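Glucosidase (Croceicoccus marinus, PDB 5Z3K) probably acts as a GH39-family beta-glucosidase, hydrolysing O-glycosyl bonds to release glucose units. Local coordinates at residues L9-G14 with I370-S375; S61-I66 with P74-D79; A78-P83 with Y126-E131; G209-V214 with R247-K252; L426-L431 with I478-V483. All blocks are in the same frame, centred on the assembly; numbering follows the deposited sequence.

Overall arrangement
Interactions 2, 3 and 4 belong to the eight-stranded TIM barrel, interactions 1 and 5 to a separate beta sandwich. Strand 6-13 comes before the barrel and strand 369-376 after it, so interaction 1 ties the two ends of the barrel-containing stretch together. Interactions 2 and 3 share Ala78 and Asp79 in the loop after strand 53-55, with centres about 9 Å apart; interaction 4, between outer helices, has its centre about 31 Å from those of both. Interaction 5 follows interaction 1 along the chain, and their centres are about 8 Å apart. Interactions 1 and 5 together lie across the chain's centre from interactions 2 and 3, with centres about 51 to 55 Å away.

Interaction 1. Residues L9-G14 with I370-S375; sequences LSVNAG and IRILIS
Leu9, Val11 and Ala13 face Ile374, Ile372 and Ile370 across the interior of a beta sandwich, the domain that stands beside the TIM barrel in GH39 enzymes. The axes of the two strands are 9.5 Å apart and nearly antiparallel, at 159°. No hydrogen bond passes between them, and the layers are joined by side chains alone. Leu9 can be followed outward. Its CB rests on Leu426 CD1 of a neighbouring strand, and beyond CG the CD1 methyl completes the reach, meeting Ile374 CD1 tip to tip at 3.7 Å, with Ile374 CG1 next at 4.1 Å. Ile374 answers with its longer branch: CG1 lies anti to the carbonyl carbon (chi1 -55°), which carries CD1 out toward the leucine. In the middle, Val11 CG2 approaches Ile372 CG1 at 4.2 Å. At the far end the strands come closer, and a single methyl suffices: Ala13 CB meets Ile370 CD1 at 4.1 Å. Branched and compact apolar residues suit this buried face, while the alternate residues point out of it; Arg371 forms a salt bridge with Glu479. Beyond Ala13 the chain turns a corner, where Asn12 makes an Asx turn: its OD1 accepts the backbone N-H of Gly14 at 3.0 Å, with an N-H...O angle of 161°.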
# COMPACT_ATOMS: atom_id res chain seq x y z
N LEU A 9 22.78 17.38 0.68
CA LEU A 9 21.35 17.63 0.77
C LEU A 9 21.09 18.93 1.49
O LEU A 9 21.82 19.29 2.42
CB LEU A 9 20.62 16.49 1.50
CG LEU A 9 20.76 15.12 0.86
CD1 LEU A 9 20.31 14.02 1.82
CD2 LEU A 9 19.94 15.11 -0.42
N SER A 10 20.06 19.65 1.06
CA SER A 10 19.64 20.85 1.76
C SER A 10 18.13 20.89 1.85
O SER A 10 17.43 20.55 0.89
CB SER A 10 20.16 22.12 1.05
OG SER A 10 19.94 22.03 -0.34
N VAL A 11 17.64 21.33 3.00
CA VAL A 11 16.21 21.44 3.30
C VAL A 11 15.92 22.84 3.81
O VAL A 11 16.67 23.36 4.65
CB VAL A 11 15.79 20.40 4.35
CG1 VAL A 11 14.41 20.73 4.94
CG2 VAL A 11 15.81 19.00 3.75
N ASN A 12 14.86 23.45 3.30
CA ASN A 12 14.32 24.68 3.88
C ASN A 12 13.14 24.27 4.76
O ASN A 12 12.07 23.91 4.24
CB ASN A 12 13.88 25.67 2.80
CG ASN A 12 13.52 27.04 3.38
OD1 ASN A 12 13.05 27.15 4.51
ND2 ASN A 12 13.75 28.10 2.60
N ALA A 13 13.32 24.34 6.07
CA ALA A 13 12.32 23.89 7.03
C ALA A 13 11.28 24.95 7.37
O ALA A 13 10.37 24.67 8.16
CB ALA A 13 13.01 23.41 8.31
N GLY A 14 11.35 26.13 6.77
CA GLY A 14 10.50 27.23 7.17
C GLY A 14 9.37 27.54 6.22
O GLY A 14 8.56 28.44 6.49
N ILE A 370 10.24 18.30 12.35
CA ILE A 370 10.68 18.13 10.97
C ILE A 370 11.16 16.69 10.79
O ILE A 370 11.92 16.19 11.63
CB ILE A 370 11.83 19.10 10.63
CG1 ILE A 370 11.59 20.51 11.20
CG2 ILE A 370 12.18 19.05 9.14
CD1 ILE A 370 10.43 21.23 10.60
N ARG A 371 10.76 16.04 9.69
CA ARG A 371 11.22 14.68 9.38
C ARG A 371 11.89 14.66 8.01
O ARG A 371 11.31 15.11 7.02
CB ARG A 371 10.07 13.68 9.40
CG ARG A 371 9.51 13.48 10.79
CD ARG A 371 8.46 12.37 10.87
NE ARG A 371 8.10 12.22 12.28
CZ ARG A 371 6.86 12.19 12.76
NH1 ARG A 371 5.81 12.27 11.94
NH2 ARG A 371 6.68 12.06 14.06
N ILE A 372 13.10 14.11 7.95
CA ILE A 372 13.86 14.00 6.70
C ILE A 372 14.22 12.53 6.50
O ILE A 372 14.98 11.96 7.30
CB ILE A 372 15.11 14.88 6.68
CG1 ILE A 372 14.75 16.36 6.87
CG2 ILE A 372 15.85 14.67 5.35
CD1 ILE A 372 15.24 16.95 8.21
N LEU A 373 13.66 11.93 5.46
CA LEU A 373 13.81 10.51 5.18
C LEU A 373 14.76 10.34 4.01
O LEU A 373 14.61 11.03 3.00
CB LEU A 373 12.45 9.90 4.84
CG LEU A 373 12.47 8.42 4.48
CD1 LEU A 373 12.73 7.58 5.75
CD2 LEU A 373 11.16 8.02 3.85
N ILE A 374 15.74 9.45 4.15
CA ILE A 374 16.76 9.22 3.14
C ILE A 374 16.91 7.72 2.93
O ILE A 374 17.16 6.99 3.89
CB ILE A 374 18.12 9.82 3.55
CG1 ILE A 374 18.00 11.31 3.88
CG2 ILE A 374 19.17 9.54 2.46
CD1 ILE A 374 19.20 11.84 4.65
N SER A 375 16.81 7.27 1.68
CA SER A 375 17.12 5.88 1.35
C SER A 375 18.24 5.86 0.33
O SER A 375 18.20 6.60 -0.66
CB SER A 375 15.91 5.13 0.81
OG SER A 375 16.25 3.77 0.52

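Interaction 2. Residues S61-I66 with P74-D79; sequences SRLDTI and PDWSAD
Trp76 reaches from 74-79 to the backbone of 61-66, and both segments lie in the long loop after barrel strand 53-55. Along the second segment, Pro74 leads in with a backbone bond to Asn68. Asp75 then opens a type I turn that closes with Ala78 N on Asp75 O; Asp75 OD1 also takes the N-H of Ser77 at 2.8 Å, an Asx turn. Trp76, the second residue of that turn, sends its indole back across the loop. NE1 donates to Asp64 O at 2.8 Å, the oxygen lying almost in the ring plane though the bond is bent to 142°. Asp64 is fixed by its side chain too, OD1 accepting from Asn116 ND2 and Glu112 N. Leu63 CD1 comes obliquely to the six-membered ring, 3.7 Å from CZ2. A phenylalanine here would probably leave Asp64 O without its indole donor and take from Leu63 CD1 part of its packing surface. After Ser77, Ala78 gives its carbonyl oxygen to Lys125 NZ, as Trp76 does. Tryptophan thus suits a site with an apolar neighbour beside one ring and a carbonyl at the other: a single residue supplies both packing and a directed polar bond.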
# COMPACT_ATOMS: atom_id res chain seq x y z
N SER A 61 -12.11 -12.42 5.61
CA SER A 61 -13.24 -11.49 5.46
C SER A 61 -13.76 -11.50 4.04
O SER A 61 -14.00 -10.46 3.42
CB SER A 61 -12.84 -10.07 5.86
OG SER A 61 -12.34 -10.05 7.18
N ARG A 62 -13.94 -12.70 3.50
CA ARG A 62 -14.35 -12.89 2.12
C ARG A 62 -15.85 -13.11 2.03
O ARG A 62 -16.47 -13.70 2.92
CB ARG A 62 -13.61 -14.08 1.49
CG ARG A 62 -12.11 -13.96 1.53
CD ARG A 62 -11.63 -12.89 0.58
NE ARG A 62 -10.17 -12.81 0.64
CZ ARG A 62 -9.34 -13.64 0.03
NH1 ARG A 62 -9.80 -14.64 -0.74
NH2 ARG A 62 -8.03 -13.48 0.16
N LEU A 63 -16.45 -12.61 0.95
CA LEU A 63 -17.84 -12.90 0.63
C LEU A 63 -17.80 -14.05 -0.37
O LEU A 63 -17.78 -13.84 -1.59
CB LEU A 63 -18.56 -11.68 0.07
CG LEU A 63 -20.00 -11.97 -0.35
CD1 LEU A 63 -20.77 -12.59 0.81
CD2 LEU A 63 -20.72 -10.74 -0.88
N ASP A 64 -17.75 -15.28 0.14
CA ASP A 64 -17.62 -16.42 -0.76
C ASP A 64 -18.93 -16.63 -1.53
O ASP A 64 -20.02 -16.30 -1.05
CB ASP A 64 -17.24 -17.69 0.02
CG ASP A 64 -16.47 -18.69 -0.84
OD1 ASP A 64 -16.07 -18.34 -1.97
OD2 ASP A 64 -16.23 -19.83 -0.39
N THR A 65 -18.80 -17.14 -2.75
CA THR A 65 -19.93 -17.30 -3.65
C THR A 65 -20.53 -18.69 -3.59
O THR A 65 -21.49 -18.98 -4.31
CB THR A 65 -19.52 -16.96 -5.09
OG1 THR A 65 -18.30 -17.62 -5.40
CG2 THR A 65 -19.34 -15.45 -5.24
N ILE A 66 -19.98 -19.58 -2.77
CA ILE A 66 -20.63 -20.82 -2.38
C ILE A 66 -20.70 -20.82 -0.85
O ILE A 66 -20.14 -19.94 -0.18
CB ILE A 66 -19.89 -22.06 -2.90
CG1 ILE A 66 -18.47 -22.11 -2.32
CG2 ILE A 66 -19.87 -22.07 -4.44
CD1 ILE A 66 -17.62 -23.22 -2.86
N PRO A 74 -22.30 -17.21 5.30
CA PRO A 74 -21.83 -18.60 5.17
C PRO A 74 -22.83 -19.54 4.52
O PRO A 74 -22.41 -20.57 3.97
CB PRO A 74 -21.55 -19.02 6.62
CG PRO A 74 -22.29 -18.05 7.46
CD PRO A 74 -22.38 -16.77 6.69
N ASP A 75 -24.13 -19.24 4.57
CA ASP A 75 -25.18 -20.12 4.07
C ASP A 75 -26.04 -19.30 3.11
O ASP A 75 -26.85 -18.48 3.56
CB ASP A 75 -26.01 -20.68 5.22
CG ASP A 75 -27.15 -21.59 4.77
OD1 ASP A 75 -27.56 -21.55 3.59
OD2 ASP A 75 -27.64 -22.35 5.63
N TRP A 76 -25.91 -19.56 1.81
CA TRP A 76 -26.62 -18.73 0.85
C TRP A 76 -28.12 -19.02 0.78
O TRP A 76 -28.83 -18.31 0.06
CB TRP A 76 -25.97 -18.88 -0.53
CG TRP A 76 -24.75 -18.02 -0.65
CD1 TRP A 76 -23.44 -18.43 -0.57
CD2 TRP A 76 -24.72 -16.61 -0.85
NE1 TRP A 76 -22.60 -17.34 -0.71
CE2 TRP A 76 -23.36 -16.21 -0.88
CE3 TRP A 76 -25.71 -15.63 -1.00
CZ2 TRP A 76 -22.97 -14.88 -1.06
CZ3 TRP A 76 -25.32 -14.31 -1.18
CH2 TRP A 76 -23.96 -13.95 -1.21
N SER A 77 -28.63 -20.00 1.52
CA SER A 77 -30.07 -20.18 1.62
C SER A 77 -30.69 -19.36 2.74
O SER A 77 -31.92 -19.31 2.85
CB SER A 77 -30.40 -21.67 1.84
OG SER A 77 -29.99 -22.10 3.12
N ALA A 78 -29.88 -18.71 3.57
CA ALA A 78 -30.37 -17.99 4.74
C ALA A 78 -31.05 -16.68 4.35
O ALA A 78 -30.84 -16.14 3.26
CB ALA A 78 -29.23 -17.71 5.73
N ASP A 79 -31.86 -16.17 5.26
CA ASP A 79 -32.55 -14.90 5.08
C ASP A 79 -31.54 -13.75 5.03
O ASP A 79 -30.87 -13.48 6.03
CB ASP A 79 -33.54 -14.71 6.22
CG ASP A 79 -34.32 -13.41 6.14
OD1 ASP A 79 -34.03 -12.54 5.31
OD2 ASP A 79 -35.26 -13.27 6.96

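Interaction 3. Residues A78-P83 with Y126-E131; sequences ADPSDP and YEQVVE
Pro80 sets its ring against helix 123-138, touching Val129 and Gln128. The tight part is at Val129, where Pro80 CB meets Val129 CG2 at 3.8 Å. That same methyl is packed against Trp76 CZ3, and Val129 CG1 against Leu63 CD1, which puts the valine between separate parts of one loop. A beta-branched residue fits well, since its two methyls serve three neighbours, Pro80 and Trp76 through CG2 and Leu63 through CG1, without a long chain to be ordered.

The outer side is looser. Gln128 is exposed, and its extended chain crosses the proline obliquely. Pro80 CG lies 4.0 Å from Gln128 OE1 and 4.1 Å from its NE2, so the amide brushes the ring with both atoms about equally and forms no hydrogen bond across the contact. A glutamine suits this border, being long enough to carry its amide over to Pro80 CG and having a polar end that tolerates an exposed position.

The proline is placed by its own turn. It is the second residue of a type I turn from Asp79 to Asp82, a position that its restricted phi (-74°) fits, and Asp79 OD1 steadies the turn by accepting Ser81 N at 2.8 Å from above the carboxylate plane. Pro80 O is held in turn by Tyr86 OH and Asn132 ND2. Here a long beta-alpha loop of a TIM barrel, running from strand 53-55 to helix 89-100, folds against the outer helix 123-138 that follows the next barrel strand, 104-109.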
# COMPACT_ATOMS: atom_id res chain seq x y z
N ALA A 78 -29.88 -18.71 3.57
CA ALA A 78 -30.37 -17.99 4.74
C ALA A 78 -31.05 -16.68 4.35
O ALA A 78 -30.84 -16.14 3.26
CB ALA A 78 -29.23 -17.71 5.73
N ASP A 79 -31.86 -16.17 5.26
CA ASP A 79 -32.55 -14.90 5.08
C ASP A 79 -31.54 -13.75 5.03
O ASP A 79 -30.87 -13.48 6.03
CB ASP A 79 -33.54 -14.71 6.22
CG ASP A 79 -34.32 -13.41 6.14
OD1 ASP A 79 -34.03 -12.54 5.31
OD2 ASP A 79 -35.26 -13.27 6.96
N PRO A 80 -31.41 -13.04 3.90
CA PRO A 80 -30.41 -11.96 3.82
C PRO A 80 -30.78 -10.71 4.59
O PRO A 80 -29.96 -9.79 4.68
CB PRO A 80 -30.34 -11.67 2.31
CG PRO A 80 -31.73 -11.98 1.84
CD PRO A 80 -32.19 -13.16 2.66
N SER A 81 -32.00 -10.62 5.13
CA SER A 81 -32.41 -9.48 5.93
C SER A 81 -32.16 -9.68 7.42
O SER A 81 -32.37 -8.74 8.19
CB SER A 81 -33.90 -9.19 5.70
OG SER A 81 -34.10 -8.69 4.40
N ASP A 82 -31.73 -10.86 7.83
CA ASP A 82 -31.52 -11.18 9.23
C ASP A 82 -30.05 -11.03 9.57
O ASP A 82 -29.22 -11.75 8.99
CB ASP A 82 -31.99 -12.60 9.52
CG ASP A 82 -31.97 -12.95 11.00
OD1 ASP A 82 -31.25 -12.30 11.77
OD2 ASP A 82 -32.69 -13.90 11.39
N PRO A 83 -29.66 -10.13 10.48
CA PRO A 83 -28.25 -10.05 10.88
C PRO A 83 -27.67 -11.38 11.33
O PRO A 83 -26.47 -11.61 11.17
CB PRO A 83 -28.26 -9.03 12.02
CG PRO A 83 -29.43 -8.16 11.72
CD PRO A 83 -30.47 -9.10 11.15
N TYR A 126 -27.00 -11.76 -4.06
CA TYR A 126 -25.64 -11.25 -3.86
C TYR A 126 -25.67 -9.75 -3.58
O TYR A 126 -25.04 -9.26 -2.63
CB TYR A 126 -24.80 -11.57 -5.11
CG TYR A 126 -23.33 -11.21 -5.00
CD1 TYR A 126 -22.43 -12.06 -4.35
CD2 TYR A 126 -22.84 -10.04 -5.56
CE1 TYR A 126 -21.07 -11.73 -4.26
CE2 TYR A 126 -21.49 -9.70 -5.48
CZ TYR A 126 -20.62 -10.56 -4.82
OH TYR A 126 -19.28 -10.23 -4.73
N GLU A 127 -26.44 -9.00 -4.36
CA GLU A 127 -26.51 -7.55 -4.19
C GLU A 127 -27.10 -7.17 -2.83
O GLU A 127 -26.60 -6.26 -2.17
CB GLU A 127 -27.32 -6.94 -5.34
CG GLU A 127 -27.43 -5.42 -5.30
CD GLU A 127 -28.07 -4.83 -6.56
OE1 GLU A 127 -28.21 -5.57 -7.56
OE2 GLU A 127 -28.41 -3.63 -6.56
N GLN A 128 -28.13 -7.86 -2.40
CA GLN A 128 -28.71 -7.58 -1.12
C GLN A 128 -27.69 -7.85 0.01
O GLN A 128 -27.58 -7.10 0.90
CB GLN A 128 -29.92 -8.48 -0.86
CG GLN A 128 -31.12 -8.28 -1.72
CD GLN A 128 -32.26 -9.21 -1.28
OE1 GLN A 128 -32.36 -10.32 -1.72
NE2 GLN A 128 -33.04 -8.76 -0.33
N VAL A 129 -26.94 -8.91 -0.12
CA VAL A 129 -26.01 -9.28 0.93
C VAL A 129 -24.85 -8.28 0.97
O VAL A 129 -24.40 -7.87 2.05
CB VAL A 129 -25.55 -10.74 0.75
CG1 VAL A 129 -24.30 -11.04 1.56
CG2 VAL A 129 -26.68 -11.67 1.15
N VAL A 130 -24.40 -7.81 -0.20
CA VAL A 130 -23.35 -6.78 -0.22
C VAL A 130 -23.85 -5.51 0.44
O VAL A 130 -23.13 -4.86 1.21
CB VAL A 130 -22.87 -6.51 -1.66
CG1 VAL A 130 -21.93 -5.27 -1.68
CG2 VAL A 130 -22.16 -7.72 -2.24
N GLU A 131 -25.10 -5.14 0.16
CA GLU A 131 -25.63 -3.89 0.71
C GLU A 131 -25.67 -3.93 2.23
O GLU A 131 -25.31 -2.95 2.90
CB GLU A 131 -27.01 -3.60 0.12
CG GLU A 131 -27.69 -2.36 0.69
CD GLU A 131 -29.05 -2.10 0.07
OE1 GLU A 131 -29.42 -2.81 -0.89
OE2 GLU A 131 -29.75 -1.17 0.53

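Interaction 4. Residues G209-V214 with R247-K252; sequences GFLDYV and RAIVDK
Leu211 projects from helix 208-216 toward helix 238-252 and makes the direct contacts of this interface with one methyl. Its CD1 lies 3.8 Å from Ile249 CG2, the two side chains crossing at about a right angle, and it also stands 4.4 Å from both CA and CG2 of Val250. In Leu211 a chi1 of -72° swings CG to the side of its own backbone N, and this sends the branched end away from its own helix and onto the other. Ile249 meets it with the short branch, CG2, while its CG1 and CD1 lead away from the leucine. Leucine suits the place because its reach bridges backbones whose nearest CA atoms, those of Leu211 and Val250, are 7.3 Å apart; the beta-branched partners offer methyls close to their helix.

In the next shell, Val250 packs inward on Leu224 and Leu260, each from a strand of the barrel wall. Phe210, beside Leu211, also touches Leu224 and meets the Tyr176 ring edge-to-face; Val214 CG1 sits 4.1 Å above one face of the Phe210 ring, toward its rim. These contacts place helix 208-216 against the barrel and the preceding outer helix. On helix 238-252, one turn joins Arg247 and Asp251: NE and NH2 both reach OD1 at 3.1 Å, in weak, bent bonds that form part of a salt bridge. Arg247 NH1 adds a bond to Thr258 O, tying the helix to the loop after it. Adjacent outer helices packed side by side over parallel strands, with aliphatic residues between, are characteristic of the TIM barrel.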
# COMPACT_ATOMS: atom_id res chain seq x y z
N GLY A 209 -11.76 -3.73 -21.33
CA GLY A 209 -13.13 -4.24 -21.27
C GLY A 209 -13.88 -3.82 -20.03
O GLY A 209 -15.09 -3.59 -20.08
N PHE A 210 -13.17 -3.70 -18.90
CA PHE A 210 -13.79 -3.20 -17.68
C PHE A 210 -14.13 -1.72 -17.79
O PHE A 210 -15.25 -1.30 -17.49
CB PHE A 210 -12.86 -3.47 -16.49
CG PHE A 210 -13.43 -3.05 -15.17
CD1 PHE A 210 -14.52 -3.73 -14.62
CD2 PHE A 210 -12.89 -1.98 -14.47
CE1 PHE A 210 -15.05 -3.35 -13.41
CE2 PHE A 210 -13.43 -1.59 -13.25
CZ PHE A 210 -14.51 -2.28 -12.72
N LEU A 211 -13.16 -0.90 -18.22
CA LEU A 211 -13.40 0.53 -18.39
C LEU A 211 -14.51 0.78 -19.41
O LEU A 211 -15.33 1.69 -19.24
CB LEU A 211 -12.12 1.23 -18.82
CG LEU A 211 -11.08 1.34 -17.69
CD1 LEU A 211 -9.69 1.59 -18.26
CD2 LEU A 211 -11.51 2.45 -16.75
N ASP A 212 -14.54 -0.01 -20.49
CA ASP A 212 -15.58 0.16 -21.49
C ASP A 212 -16.96 -0.13 -20.90
O ASP A 212 -17.92 0.60 -21.17
CB ASP A 212 -15.30 -0.74 -22.70
CG ASP A 212 -16.37 -0.62 -23.79
OD1 ASP A 212 -16.50 0.47 -24.39
OD2 ASP A 212 -17.07 -1.62 -24.05
N TYR A 213 -17.05 -1.17 -20.07
CA TYR A 213 -18.34 -1.54 -19.48
C TYR A 213 -18.87 -0.46 -18.55
O TYR A 213 -20.04 -0.07 -18.64
CB TYR A 213 -18.23 -2.87 -18.74
CG TYR A 213 -19.49 -3.21 -17.98
CD1 TYR A 213 -19.68 -2.79 -16.66
CD2 TYR A 213 -20.52 -3.93 -18.59
CE1 TYR A 213 -20.85 -3.09 -15.98
CE2 TYR A 213 -21.68 -4.23 -17.92
CZ TYR A 213 -21.85 -3.81 -16.62
OH TYR A 213 -23.01 -4.10 -15.94
N VAL A 214 -18.03 0.01 -17.61
CA VAL A 214 -18.52 1.00 -16.66
C VAL A 214 -18.86 2.31 -17.36
O VAL A 214 -19.75 3.05 -16.91
CB VAL A 214 -17.51 1.20 -15.51
CG1 VAL A 214 -17.44 -0.05 -14.65
CG2 VAL A 214 -16.13 1.54 -16.05
N ARG A 247 -2.88 5.95 -15.69
CA ARG A 247 -3.57 7.23 -15.75
C ARG A 247 -4.00 7.56 -17.17
O ARG A 247 -5.14 7.98 -17.40
CB ARG A 247 -2.66 8.33 -15.20
CG ARG A 247 -3.31 9.70 -15.24
CD ARG A 247 -4.24 9.87 -14.05
NE ARG A 247 -5.62 9.55 -14.39
CZ ARG A 247 -6.59 9.34 -13.50
NH1 ARG A 247 -6.31 9.39 -12.20
NH2 ARG A 247 -7.83 9.07 -13.91
N ALA A 248 -3.11 7.34 -18.14
CA ALA A 248 -3.42 7.67 -19.53
C ALA A 248 -4.56 6.80 -20.08
O ALA A 248 -5.40 7.29 -20.85
CB ALA A 248 -2.18 7.52 -20.40
N ILE A 249 -4.60 5.52 -19.73
CA ILE A 249 -5.66 4.64 -20.23
C ILE A 249 -6.99 4.98 -19.57
O ILE A 249 -8.04 5.01 -20.23
CB ILE A 249 -5.29 3.16 -20.01
CG1 ILE A 249 -4.10 2.78 -20.88
CG2 ILE A 249 -6.48 2.24 -20.28
CD1 ILE A 249 -3.38 1.58 -20.37
N VAL A 250 -6.97 5.25 -18.26
CA VAL A 250 -8.20 5.63 -17.57
C VAL A 250 -8.74 6.95 -18.12
O VAL A 250 -9.95 7.10 -18.33
CB VAL A 250 -7.96 5.69 -16.05
CG1 VAL A 250 -9.17 6.26 -15.34
CG2 VAL A 250 -7.63 4.29 -15.53
N ASP A 251 -7.86 7.92 -18.36
CA ASP A 251 -8.33 9.20 -18.90
C ASP A 251 -8.91 9.02 -20.29
O ASP A 251 -9.86 9.72 -20.67
CB ASP A 251 -7.19 10.21 -18.95
CG ASP A 251 -6.80 10.76 -17.59
OD1 ASP A 251 -7.55 10.60 -16.60
OD2 ASP A 251 -5.71 11.37 -17.52
N LYS A 252 -8.40 8.10 -21.04
CA LYS A 252 -8.83 7.85 -22.39
C LYS A 252 -10.29 7.48 -22.42
O LYS A 252 -10.92 7.71 -23.36
CB LYS A 252 -7.95 6.81 -23.00
CG LYS A 252 -8.26 6.33 -24.39
CD LYS A 252 -7.55 5.02 -24.66
CE LYS A 252 -6.07 5.26 -24.71
NZ LYS A 252 -5.20 4.07 -24.77

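Interaction 5. Residues L426-L431 with I478-V483; sequences LEIGHL and IEITRV
Ile480 pushes its CD1 into the side chain of Ile428. The two CD1 methyls meet tip to tip at 3.5 Å, a close approach for apolar carbons, and the Ile480 methyl is also within 3.9 Å of Ile428 CG1 and 4.1 Å of Ile428 CB. Ile480 reaches so far because its longer branch, set opposite its carbonyl carbon (chi1 -52°), runs on extended to CD1. The other branch works separately: CG2 faces the fork of Leu431, 4.1 Å from each of CD1 and CD2, where the side chains cross at about a right angle. Cut back to an alanine, the residue would lose CD1 and CG2, which is likely to leave a gap facing Ile428 and Leu431 and their ends freer to turn.

The segments lie in opposing layers of the beta sandwich, with strands 423-429 and 474-482 running in roughly the same direction and no hydrogen bond joining them. Isoleucine suits such strands, since beta branching is well tolerated in extended backbone and each branch can fill a different part of the core. Closer to the starts of the segments the packing is wider, Leu426 CD2 standing 4.3 Å from Ile478 CG1. Val464 closes over both Ile428 and Ile480, and Val466 over Ile478. Alternation sends Glu479 out of the core, and Thr481 points away from it as well. After Gly429 the strand ends, and His430 takes a left-handed backbone conformation (phi 58°) that brings Leu431 round so that its CG, beside the backbone N, delivers the two methyls to Ile480 CG2.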
# COMPACT_ATOMS: atom_id res chain seq x y z
N LEU A 426 23.79 17.02 5.27
CA LEU A 426 22.44 17.54 5.12
C LEU A 426 22.34 18.86 5.87
O LEU A 426 22.56 18.89 7.08
CB LEU A 426 21.41 16.54 5.67
CG LEU A 426 20.01 17.08 5.99
CD1 LEU A 426 19.30 17.55 4.71
CD2 LEU A 426 19.16 16.03 6.73
N GLU A 427 22.01 19.95 5.18
CA GLU A 427 21.87 21.25 5.83
C GLU A 427 20.39 21.63 5.89
O GLU A 427 19.74 21.78 4.84
CB GLU A 427 22.67 22.33 5.11
CG GLU A 427 22.50 23.71 5.73
CD GLU A 427 23.66 24.65 5.45
OE1 GLU A 427 24.71 24.21 4.93
OE2 GLU A 427 23.53 25.85 5.78
N ILE A 428 19.87 21.81 7.10
CA ILE A 428 18.50 22.23 7.31
C ILE A 428 18.52 23.67 7.79
O ILE A 428 19.09 23.97 8.84
CB ILE A 428 17.77 21.33 8.32
CG1 ILE A 428 17.92 19.85 7.96
CG2 ILE A 428 16.31 21.70 8.39
CD1 ILE A 428 18.90 19.08 8.84
N GLY A 429 17.91 24.56 7.02
CA GLY A 429 17.86 25.95 7.41
C GLY A 429 16.46 26.42 7.74
O GLY A 429 15.48 25.74 7.43
N HIS A 430 16.38 27.59 8.39
CA HIS A 430 15.11 28.25 8.68
C HIS A 430 14.16 27.36 9.50
O HIS A 430 12.97 27.25 9.18
CB HIS A 430 14.43 28.71 7.39
CG HIS A 430 15.27 29.63 6.57
ND1 HIS A 430 15.52 30.93 6.94
CD2 HIS A 430 15.94 29.43 5.41
CE1 HIS A 430 16.29 31.50 6.03
NE2 HIS A 430 16.56 30.61 5.09
N LEU A 431 14.68 26.75 10.55
CA LEU A 431 13.82 25.98 11.44
C LEU A 431 12.67 26.88 11.89
O LEU A 431 12.91 28.04 12.26
CB LEU A 431 14.59 25.45 12.65
CG LEU A 431 15.59 24.33 12.35
CD1 LEU A 431 16.39 23.93 13.59
CD2 LEU A 431 14.89 23.13 11.75
N ILE A 478 15.95 11.48 9.91
CA ILE A 478 16.45 12.54 10.76
C ILE A 478 15.24 13.29 11.27
O ILE A 478 14.43 13.78 10.47
CB ILE A 478 17.40 13.48 10.00
CG1 ILE A 478 18.55 12.70 9.37
CG2 ILE A 478 17.87 14.62 10.93
CD1 ILE A 478 19.32 11.83 10.36
N GLU A 479 15.12 13.41 12.58
CA GLU A 479 13.99 14.08 13.20
C GLU A 479 14.51 15.27 13.99
O GLU A 479 15.34 15.10 14.89
CB GLU A 479 13.22 13.12 14.12
CG GLU A 479 11.84 13.59 14.44
CD GLU A 479 10.98 12.45 14.95
OE1 GLU A 479 10.34 11.76 14.13
OE2 GLU A 479 10.98 12.25 16.18
N ILE A 480 14.02 16.47 13.66
CA ILE A 480 14.38 17.70 14.37
C ILE A 480 13.15 18.24 15.07
O ILE A 480 12.10 18.41 14.43
CB ILE A 480 14.98 18.75 13.41
CG1 ILE A 480 16.11 18.13 12.60
CG2 ILE A 480 15.50 19.95 14.20
CD1 ILE A 480 16.50 18.94 11.44
N THR A 481 13.26 18.50 16.37
CA THR A 481 12.11 18.94 17.14
C THR A 481 12.44 20.19 17.95
O THR A 481 13.59 20.42 18.34
CB THR A 481 11.62 17.86 18.10
OG1 THR A 481 12.72 17.42 18.90
CG2 THR A 481 11.06 16.70 17.30
N ARG A 482 11.41 21.00 18.19
CA ARG A 482 11.55 22.11 19.11
C ARG A 482 11.67 21.58 20.53
O ARG A 482 10.94 20.66 20.92
CB ARG A 482 10.35 23.06 18.99
CG ARG A 482 10.46 24.29 19.89
CD ARG A 482 9.26 25.20 19.72
NE ARG A 482 8.01 24.51 20.01
CZ ARG A 482 7.51 24.36 21.23
NH1 ARG A 482 8.14 24.86 22.28
NH2 ARG A 482 6.36 23.71 21.40
N VAL A 483 12.60 22.14 21.29
CA VAL A 483 12.77 21.76 22.69
C VAL A 483 12.02 22.78 23.55
O VAL A 483 12.31 23.98 23.50
CB VAL A 483 14.25 21.67 23.09
CG1 VAL A 483 14.39 21.68 24.60
CG2 VAL A 483 14.86 20.41 22.52